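Local coordinates for protein nucleoporin NUP82 (Saccharomyces cerevisiae, PDB 3PBP) that forms part of the nuclear pore complex, in which nucleoporins act as structural components and as docking partners for nuclear transport factors, at residues 130-135 / 140-145; 149-154 / 194-199; 79-84 / 88-93. The protein carries 1 engineered substitution. All coordinates share one frame; numbering follows the deposited sequence.

The three contacts lie in consecutive blades of the beta-propeller that makes up the N-terminal domain of NUP82. Along the chain, interaction 3 comes first, in the hairpin of strands 79-83 and 87-92; interaction 1 follows, in the hairpin of strands 127-132 and 141-146; interaction 2 comes last, linking strand 151-155, the sheet neighbour of strand 141-146, to strand 194-198 of the next blade. The centre of interaction 1 is about 11 Å from each of the others, whose centres are about 20 Å apart. V130 and F132 pack across blades on L79, C81 and F83 of interaction 3; V143 meets I151 within one blade, and interaction 2 crosses to the next. All three lie within the region that interacts with NUP116.

Interaction 1 (130-135 / 140-145); sequences VLFHPK and SCIVVL
H133 and C141 meet where an antiparallel beta-hairpin opens toward its loop, in one blade of the propeller. H133 can be followed from its root. H133 CB lies 3.6 Å from C141 O and 3.8 Å from C141 SG. The first torsion (chi1 -169°) sets CG beside the carbonyl carbon, and C141 SG sits oblique to the ring, 5.1 Å from the H133 ring centroid. ND1 accepts the amide of K135 at 3.1 Å from K135 N, a bond in the ring plane that helps fix the ring's rotation. At the far end NE2 bonds F211 O, consistent with NE2 carrying the proton, and the ring also meets that of F187. The strands are laced by H133 N to C141 O at 2.8 Å and by the mutual bonds of L131 and V143; the one from V143 N to L131 O is nearly straight, 176° at the hydrogen. L131 and V143 share one side of the sheet. The other carries V130, F132, I142 and V144, and there V130 and F132 pack on strand 79-83 of the preceding blade. V130 and V144 stand side by side, CG2 to CG2 at 4.1 Å, while the F132 ring slants past I142, CE1 touching I142 CG2 at 3.7 Å.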
loop_
_atom_site.group_PDB
_atom_site.type_symbol
_atom_site.label_atom_id
_atom_site.label_comp_id
_atom_site.label_asym_id
_atom_site.label_seq_id
_atom_site.Cartn_x
_atom_site.Cartn_y
_atom_site.Cartn_z
ATOM N N VAL A 130 8.701 2.513 6.732
ATOM C CA VAL A 130 8.073 1.939 7.924
ATOM C C VAL A 130 6.909 2.795 8.398
ATOM O O VAL A 130 6.984 4.012 8.404
ATOM C CB VAL A 130 9.072 1.819 9.085
ATOM C CG1 VAL A 130 8.361 1.279 10.332
ATOM C CG2 VAL A 130 10.212 0.909 8.685
ATOM N N LEU A 131 5.837 2.141 8.811
ATOM C CA LEU A 131 4.643 2.831 9.302
ATOM C C LEU A 131 4.046 2.094 10.483
ATOM O O LEU A 131 4.062 0.860 10.517
ATOM C CB LEU A 131 3.554 2.855 8.228
ATOM C CG LEU A 131 3.756 3.645 6.950
ATOM C CD1 LEU A 131 2.588 3.402 6.036
ATOM C CD2 LEU A 131 3.891 5.106 7.299
ATOM N N PHE A 132 3.510 2.833 11.449
ATOM C CA PHE A 132 2.828 2.184 12.567
ATOM C C PHE A 132 1.443 1.802 12.028
ATOM O O PHE A 132 0.888 2.510 11.189
ATOM C CB PHE A 132 2.626 3.154 13.713
ATOM C CG PHE A 132 3.761 3.222 14.659
ATOM C CD1 PHE A 132 4.069 2.137 15.481
ATOM C CD2 PHE A 132 4.529 4.377 14.745
ATOM C CE1 PHE A 132 5.137 2.204 16.383
ATOM C CE2 PHE A 132 5.596 4.460 15.640
ATOM C CZ PHE A 132 5.902 3.370 16.462
ATOM N N HIS A 133 0.879 0.691 12.482
ATOM C CA HIS A 133 -0.454 0.346 12.021
ATOM C C HIS A 133 -1.341 1.289 12.833
ATOM O O HIS A 133 -1.290 1.305 14.060
ATOM C CB HIS A 133 -0.780 -1.120 12.303
ATOM C CG HIS A 133 -2.027 -1.594 11.621
ATOM N ND1 HIS A 133 -3.284 -1.133 11.957
ATOM C CD2 HIS A 133 -2.209 -2.484 10.617
ATOM C CE1 HIS A 133 -4.186 -1.723 11.192
ATOM N NE2 HIS A 133 -3.560 -2.547 10.369
ATOM N N PRO A 134 -2.164 2.093 12.152
ATOM C CA PRO A 134 -3.055 3.058 12.793
ATOM C C PRO A 134 -4.015 2.466 13.811
ATOM O O PRO A 134 -4.446 3.159 14.728
ATOM C CB PRO A 134 -3.803 3.680 11.616
ATOM C CG PRO A 134 -2.974 3.347 10.434
ATOM C CD PRO A 134 -2.489 1.973 10.724
ATOM N N LYS A 135 -4.359 1.194 13.672
ATOM C CA LYS A 135 -5.308 0.633 14.614
ATOM C C LYS A 135 -4.870 -0.604 15.389
ATOM O O LYS A 135 -5.629 -1.556 15.568
ATOM C CB LYS A 135 -6.629 0.374 13.904
ATOM C CG LYS A 135 -7.470 1.610 13.720
ATOM C CD LYS A 135 -8.835 1.214 13.215
ATOM C CE LYS A 135 -9.872 2.294 13.457
ATOM N NZ LYS A 135 -11.228 1.833 12.979
ATOM N N SER A 140 1.218 -1.572 18.952
ATOM C CA SER A 140 2.103 -2.733 18.864
ATOM C C SER A 140 2.417 -3.309 17.498
ATOM O O SER A 140 3.044 -4.368 17.416
ATOM C CB SER A 140 1.552 -3.865 19.730
ATOM O OG SER A 140 0.252 -4.224 19.295
ATOM N N CYS A 141 2.013 -2.641 16.427
ATOM C CA CYS A 141 2.281 -3.190 15.110
ATOM C C CYS A 141 2.961 -2.236 14.121
ATOM O O CYS A 141 2.474 -1.134 13.881
ATOM C CB CYS A 141 0.971 -3.704 14.525
ATOM S SG CYS A 141 1.098 -4.328 12.846
ATOM N N ILE A 142 4.096 -2.650 13.557
ATOM C CA ILE A 142 4.766 -1.807 12.573
ATOM C C ILE A 142 4.756 -2.490 11.211
ATOM O O ILE A 142 4.971 -3.701 11.087
ATOM C CB ILE A 142 6.235 -1.448 12.956
ATOM C CG1 ILE A 142 7.097 -2.708 13.043
ATOM C CG2 ILE A 142 6.255 -0.652 14.250
ATOM C CD1 ILE A 142 8.572 -2.400 13.186
ATOM N N VAL A 143 4.483 -1.697 10.186
ATOM C CA VAL A 143 4.409 -2.207 8.832
ATOM C C VAL A 143 5.694 -1.830 8.120
ATOM O O VAL A 143 6.071 -0.657 8.084
ATOM C CB VAL A 143 3.194 -1.601 8.120
ATOM C CG1 VAL A 143 3.019 -2.206 6.737
ATOM C CG2 VAL A 143 1.971 -1.822 8.968
ATOM N N VAL A 144 6.373 -2.822 7.556
ATOM C CA VAL A 144 7.640 -2.567 6.886
ATOM C C VAL A 144 7.646 -2.924 5.405
ATOM O O VAL A 144 7.373 -4.067 5.034
ATOM C CB VAL A 144 8.794 -3.335 7.611
ATOM C CG1 VAL A 144 10.126 -3.053 6.934
ATOM C CG2 VAL A 144 8.846 -2.926 9.084
ATOM N N LEU A 145 7.950 -1.939 4.567
ATOM C CA LEU A 145 8.041 -2.150 3.124
ATOM C C LEU A 145 9.527 -2.227 2.747
ATOM O O LEU A 145 10.308 -1.330 3.096
ATOM C CB LEU A 145 7.389 -0.991 2.362
ATOM C CG LEU A 145 7.678 -0.989 0.861
ATOM C CD1 LEU A 145 6.859 -2.091 0.204
ATOM C CD2 LEU A 145 7.346 0.361 0.254
#

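Interaction 2 (149-154 / 194-199); sequences DTITMF and LYCLNT
I151 reaches L194 and C196 across the seam between two neighbouring propeller blades. The contact consists of apolar touches, with no hydrogen bond between the two segments. One branch of the isoleucine, CG2, faces the tip of L194, with CD2 of the leucine 4.3 Å from I151 CG2. The longer branch goes to the cysteine: CG1 lies opposite the carbonyl carbon (chi1 -58°) and the chain then runs on extended, which puts I151 CD1 3.9 Å from C196 SG. The two branches of a single side chain thus touch two residues that project from the same side of strand 194-198, with Y195 between them turned the other way. F208 packs on I151 and C196, and L185 on L194 and C196. At the far end of the segment T199 packs against R118 of the NUP116 chain.

Polar ties join the blades beside this core. The carboxylate of D149 is gripped by two backbone amides at the start of strand 182-187, OD1 by I182 N and OD2 by D181 N. The contact itself rests on dispersion between methyl groups and a thiol, with little directional preference; the directional bonds nearby are those of D149, which probably help to fix the loop before strand 151-155.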
loop_
_atom_site.group_PDB
_atom_site.type_symbol
_atom_site.label_atom_id
_atom_site.label_comp_id
_atom_site.label_asym_id
_atom_site.label_seq_id
_atom_site.Cartn_x
_atom_site.Cartn_y
_atom_site.Cartn_z
ATOM N N ASP A 149 9.466 -5.153 -2.277
ATOM C CA ASP A 149 8.094 -4.800 -2.640
ATOM C C ASP A 149 7.290 -5.700 -1.704
ATOM O O ASP A 149 6.080 -5.871 -1.817
ATOM C CB ASP A 149 7.772 -5.105 -4.108
ATOM C CG ASP A 149 8.361 -4.078 -5.054
ATOM O OD1 ASP A 149 8.315 -2.869 -4.717
ATOM O OD2 ASP A 149 8.858 -4.483 -6.133
ATOM N N THR A 150 8.021 -6.270 -0.763
ATOM C CA THR A 150 7.477 -7.146 0.238
ATOM C C THR A 150 7.008 -6.231 1.389
ATOM O O THR A 150 7.659 -5.222 1.696
ATOM C CB THR A 150 8.594 -8.143 0.693
ATOM O OG1 THR A 150 7.996 -9.353 1.162
ATOM C CG2 THR A 150 9.458 -7.543 1.804
ATOM N N ILE A 151 5.872 -6.558 2.003
ATOM C CA ILE A 151 5.347 -5.755 3.115
ATOM C C ILE A 151 5.214 -6.660 4.335
ATOM O O ILE A 151 4.516 -7.670 4.298
ATOM C CB ILE A 151 3.974 -5.138 2.755
ATOM C CG1 ILE A 151 4.116 -4.266 1.497
ATOM C CG2 ILE A 151 3.450 -4.309 3.927
ATOM C CD1 ILE A 151 2.803 -3.857 0.863
ATOM N N THR A 152 5.881 -6.294 5.420
ATOM C CA THR A 152 5.873 -7.113 6.631
ATOM C C THR A 152 5.298 -6.442 7.885
ATOM O O THR A 152 5.493 -5.241 8.121
ATOM C CB THR A 152 7.323 -7.571 6.960
ATOM O OG1 THR A 152 7.962 -8.010 5.754
ATOM C CG2 THR A 152 7.320 -8.700 7.983
HETATM N N MSE A 153 4.601 -7.229 8.694
HETATM C CA MSE A 153 4.038 -6.708 9.927
HETATM C C MSE A 153 4.707 -7.371 11.120
HETATM O O MSE A 153 4.681 -8.588 11.268
HETATM C CB MSE A 153 2.536 -6.959 9.997
HETATM C CG MSE A 153 1.682 -6.014 9.187
HETATM SE SE MSE A 153 -0.210 -6.353 9.525
HETATM C CE MSE A 153 -0.597 -7.642 8.136
ATOM N N PHE A 154 5.308 -6.555 11.971
ATOM C CA PHE A 154 5.987 -7.047 13.162
ATOM C C PHE A 154 5.159 -6.705 14.400
ATOM O O PHE A 154 4.607 -5.603 14.508
ATOM C CB PHE A 154 7.365 -6.384 13.317
ATOM C CG PHE A 154 8.379 -6.810 12.294
ATOM C CD1 PHE A 154 9.001 -8.051 12.382
ATOM C CD2 PHE A 154 8.750 -5.950 11.265
ATOM C CE1 PHE A 154 9.978 -8.421 11.470
ATOM C CE2 PHE A 154 9.732 -6.314 10.345
ATOM C CZ PHE A 154 10.348 -7.549 10.446
ATOM N N LEU A 194 -5.011 -0.916 3.432
ATOM C CA LEU A 194 -3.692 -0.375 3.139
ATOM C C LEU A 194 -3.569 -0.135 1.631
ATOM O O LEU A 194 -3.622 -1.073 0.837
ATOM C CB LEU A 194 -2.599 -1.339 3.617
ATOM C CG LEU A 194 -1.165 -0.910 3.334
ATOM C CD1 LEU A 194 -0.858 0.402 4.062
ATOM C CD2 LEU A 194 -0.205 -2.018 3.772
ATOM N N TYR A 195 -3.430 1.131 1.243
ATOM C CA TYR A 195 -3.289 1.501 -0.163
ATOM C C TYR A 195 -1.812 1.493 -0.558
ATOM O O TYR A 195 -0.972 1.984 0.189
ATOM C CB TYR A 195 -3.846 2.908 -0.412
ATOM C CG TYR A 195 -5.346 3.041 -0.385
ATOM C CD1 TYR A 195 -6.133 2.476 -1.374
ATOM C CD2 TYR A 195 -5.970 3.793 0.605
ATOM C CE1 TYR A 195 -7.510 2.660 -1.387
ATOM C CE2 TYR A 195 -7.343 3.986 0.607
ATOM C CZ TYR A 195 -8.108 3.416 -0.396
ATOM O OH TYR A 195 -9.466 3.623 -0.413
ATOM N N CYS A 196 -1.507 0.954 -1.731
ATOM C CA CYS A 196 -0.134 0.901 -2.229
ATOM C C CYS A 196 -0.055 1.601 -3.560
ATOM O O CYS A 196 -0.876 1.350 -4.434
ATOM C CB CYS A 196 0.314 -0.543 -2.438
ATOM S SG CYS A 196 0.221 -1.534 -0.940
ATOM N N LEU A 197 0.927 2.476 -3.711
ATOM C CA LEU A 197 1.136 3.187 -4.967
ATOM C C LEU A 197 2.353 2.556 -5.651
ATOM O O LEU A 197 3.470 2.664 -5.149
ATOM C CB LEU A 197 1.414 4.660 -4.702
ATOM C CG LEU A 197 1.630 5.515 -5.952
ATOM C CD1 LEU A 197 0.306 5.701 -6.669
ATOM C CD2 LEU A 197 2.207 6.862 -5.568
ATOM N N ASN A 198 2.144 1.892 -6.786
ATOM C CA ASN A 198 3.256 1.259 -7.488
ATOM C C ASN A 198 3.604 1.997 -8.790
ATOM O O ASN A 198 2.837 2.842 -9.266
ATOM C CB ASN A 198 2.939 -0.221 -7.747
ATOM C CG ASN A 198 2.330 -0.458 -9.096
ATOM O OD1 ASN A 198 1.512 0.329 -9.569
ATOM N ND2 ASN A 198 2.711 -1.555 -9.726
ATOM N N THR A 199 4.759 1.666 -9.360
ATOM C CA THR A 199 5.237 2.331 -10.561
ATOM C C THR A 199 5.344 1.516 -11.844
ATOM O O THR A 199 5.488 2.090 -12.930
ATOM C CB THR A 199 6.590 2.951 -10.273
ATOM O OG1 THR A 199 6.424 3.964 -9.278
ATOM C CG2 THR A 199 7.184 3.569 -11.527
#

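Interaction 3 (79-84 / 88-93); sequences LLCLFN and IFVMEV
L80 and M91, and likewise L82 and F89, face each other as hydrogen-bonded pairs of an antiparallel beta-hairpin, the two middle strands of a four-stranded propeller blade. All four residues have both amide and carbonyl satisfied across the hairpin. L80 N gives to M91 O and M91 N to L80 O, each at 2.9 Å; one step on, L82 N gives to F89 O at 2.9 Å and F89 N to L82 O at 2.7 Å. L82 O also lies in the plane of the F89 ring, at its edge. Residues of the intervening pairs turn their backbone bonds outward: C81 and F83 to I72 and H70, I88 and V90 to strand 110-115. N84 OD1 accepts the amides of N86 and E87, the first closing an Asx turn at the hairpin's end, and L79 N is taken by S74 OG. On the side of L80, L82, F89 and M91, the L82 and selenomethionine M91 side chains cross at about a right angle. On the opposite side a trans first torsion (chi1 -175°) sets the C81 sulfur beside its carbonyl carbon, against both beta-branched residues: I88 CG2 is 3.6 Å from C81 SG, and V90 CG2 is 4.1 Å from C81 SG.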
loop_
_atom_site.group_PDB
_atom_site.type_symbol
_atom_site.label_atom_id
_atom_site.label_comp_id
_atom_site.label_asym_id
_atom_site.label_seq_id
_atom_site.Cartn_x
_atom_site.Cartn_y
_atom_site.Cartn_z
ATOM N N LEU A 79 4.924 6.017 21.202
ATOM C CA LEU A 79 6.061 5.331 20.627
ATOM C C LEU A 79 6.744 6.074 19.471
ATOM O O LEU A 79 6.107 6.811 18.699
ATOM C CB LEU A 79 5.640 3.956 20.123
ATOM C CG LEU A 79 5.070 2.958 21.107
ATOM C CD1 LEU A 79 4.902 1.614 20.389
ATOM C CD2 LEU A 79 5.995 2.839 22.295
ATOM N N LEU A 80 8.056 5.857 19.370
ATOM C CA LEU A 80 8.879 6.413 18.309
ATOM C C LEU A 80 9.505 5.221 17.581
ATOM O O LEU A 80 9.799 4.182 18.179
ATOM C CB LEU A 80 9.983 7.295 18.876
ATOM C CG LEU A 80 9.545 8.632 19.458
ATOM C CD1 LEU A 80 10.779 9.336 19.990
ATOM C CD2 LEU A 80 8.837 9.491 18.396
ATOM N N CYS A 81 9.669 5.366 16.277
ATOM C CA CYS A 81 10.272 4.325 15.481
ATOM C C CYS A 81 11.402 4.963 14.692
ATOM O O CYS A 81 11.166 5.836 13.851
ATOM C CB CYS A 81 9.254 3.713 14.527
ATOM S SG CYS A 81 9.926 2.315 13.612
ATOM N N LEU A 82 12.630 4.546 14.990
ATOM C CA LEU A 82 13.810 5.077 14.316
ATOM C C LEU A 82 14.368 3.962 13.439
ATOM O O LEU A 82 14.590 2.831 13.909
ATOM C CB LEU A 82 14.845 5.548 15.350
ATOM C CG LEU A 82 14.250 6.422 16.467
ATOM C CD1 LEU A 82 13.698 5.507 17.543
ATOM C CD2 LEU A 82 15.280 7.358 17.058
ATOM N N PHE A 83 14.574 4.269 12.158
ATOM C CA PHE A 83 15.063 3.256 11.232
ATOM C C PHE A 83 15.847 3.785 10.042
ATOM O O PHE A 83 15.786 4.965 9.701
ATOM C CB PHE A 83 13.886 2.436 10.689
ATOM C CG PHE A 83 12.945 3.235 9.820
ATOM C CD1 PHE A 83 11.958 4.045 10.388
ATOM C CD2 PHE A 83 13.059 3.206 8.434
ATOM C CE1 PHE A 83 11.096 4.817 9.582
ATOM C CE2 PHE A 83 12.209 3.971 7.619
ATOM C CZ PHE A 83 11.228 4.775 8.194
ATOM N N ASN A 84 16.586 2.880 9.416
ATOM C CA ASN A 84 17.349 3.195 8.226
ATOM C C ASN A 84 17.100 2.040 7.257
ATOM O O ASN A 84 16.123 1.298 7.405
ATOM C CB ASN A 84 18.845 3.355 8.539
ATOM C CG ASN A 84 19.474 2.104 9.160
ATOM O OD1 ASN A 84 18.822 1.065 9.339
ATOM N ND2 ASN A 84 20.761 2.206 9.487
ATOM N N ILE A 88 15.630 -1.336 12.496
ATOM C CA ILE A 88 14.488 -0.628 13.067
ATOM C C ILE A 88 14.532 -0.642 14.603
ATOM O O ILE A 88 14.768 -1.689 15.220
ATOM C CB ILE A 88 13.145 -1.306 12.644
ATOM C CG1 ILE A 88 13.007 -1.322 11.119
ATOM C CG2 ILE A 88 11.962 -0.578 13.284
ATOM C CD1 ILE A 88 11.813 -2.140 10.612
ATOM N N PHE A 89 14.302 0.518 15.212
ATOM C CA PHE A 89 14.256 0.613 16.669
ATOM C C PHE A 89 12.901 1.178 17.073
ATOM O O PHE A 89 12.358 2.043 16.387
ATOM C CB PHE A 89 15.308 1.574 17.225
ATOM C CG PHE A 89 16.715 1.100 17.078
ATOM C CD1 PHE A 89 17.418 1.305 15.882
ATOM C CD2 PHE A 89 17.361 0.481 18.143
ATOM C CE1 PHE A 89 18.748 0.903 15.751
ATOM C CE2 PHE A 89 18.687 0.077 18.021
ATOM C CZ PHE A 89 19.382 0.290 16.821
ATOM N N VAL A 90 12.354 0.701 18.185
ATOM C CA VAL A 90 11.099 1.240 18.670
ATOM C C VAL A 90 11.281 1.588 20.145
ATOM O O VAL A 90 11.568 0.720 20.977
ATOM C CB VAL A 90 9.942 0.256 18.487
ATOM C CG1 VAL A 90 8.684 0.808 19.143
ATOM C CG2 VAL A 90 9.694 0.041 17.008
HETATM N N MSE A 91 11.134 2.875 20.452
HETATM C CA MSE A 91 11.287 3.370 21.808
HETATM C C MSE A 91 10.015 3.960 22.374
HETATM O O MSE A 91 9.219 4.565 21.658
HETATM C CB MSE A 91 12.384 4.414 21.851
HETATM C CG MSE A 91 13.746 3.825 21.660
HETATM SE SE MSE A 91 15.127 5.165 21.506
HETATM C CE MSE A 91 16.401 4.176 20.428
ATOM N N GLU A 92 9.849 3.791 23.679
ATOM C CA GLU A 92 8.684 4.286 24.382
ATOM C C GLU A 92 8.987 5.637 25.010
ATOM O O GLU A 92 9.918 5.750 25.801
ATOM C CB GLU A 92 8.302 3.277 25.465
ATOM C CG GLU A 92 7.013 3.569 26.196
ATOM C CD GLU A 92 6.622 2.449 27.146
ATOM O OE1 GLU A 92 7.285 2.283 28.192
ATOM O OE2 GLU A 92 5.649 1.723 26.841
ATOM N N VAL A 93 8.231 6.669 24.644
ATOM C CA VAL A 93 8.432 7.993 25.243
ATOM C C VAL A 93 8.009 7.827 26.707
ATOM O O VAL A 93 6.874 7.444 26.992
ATOM C CB VAL A 93 7.560 9.058 24.571
ATOM C CG1 VAL A 93 7.702 10.364 25.297
ATOM C CG2 VAL A 93 7.972 9.219 23.132
#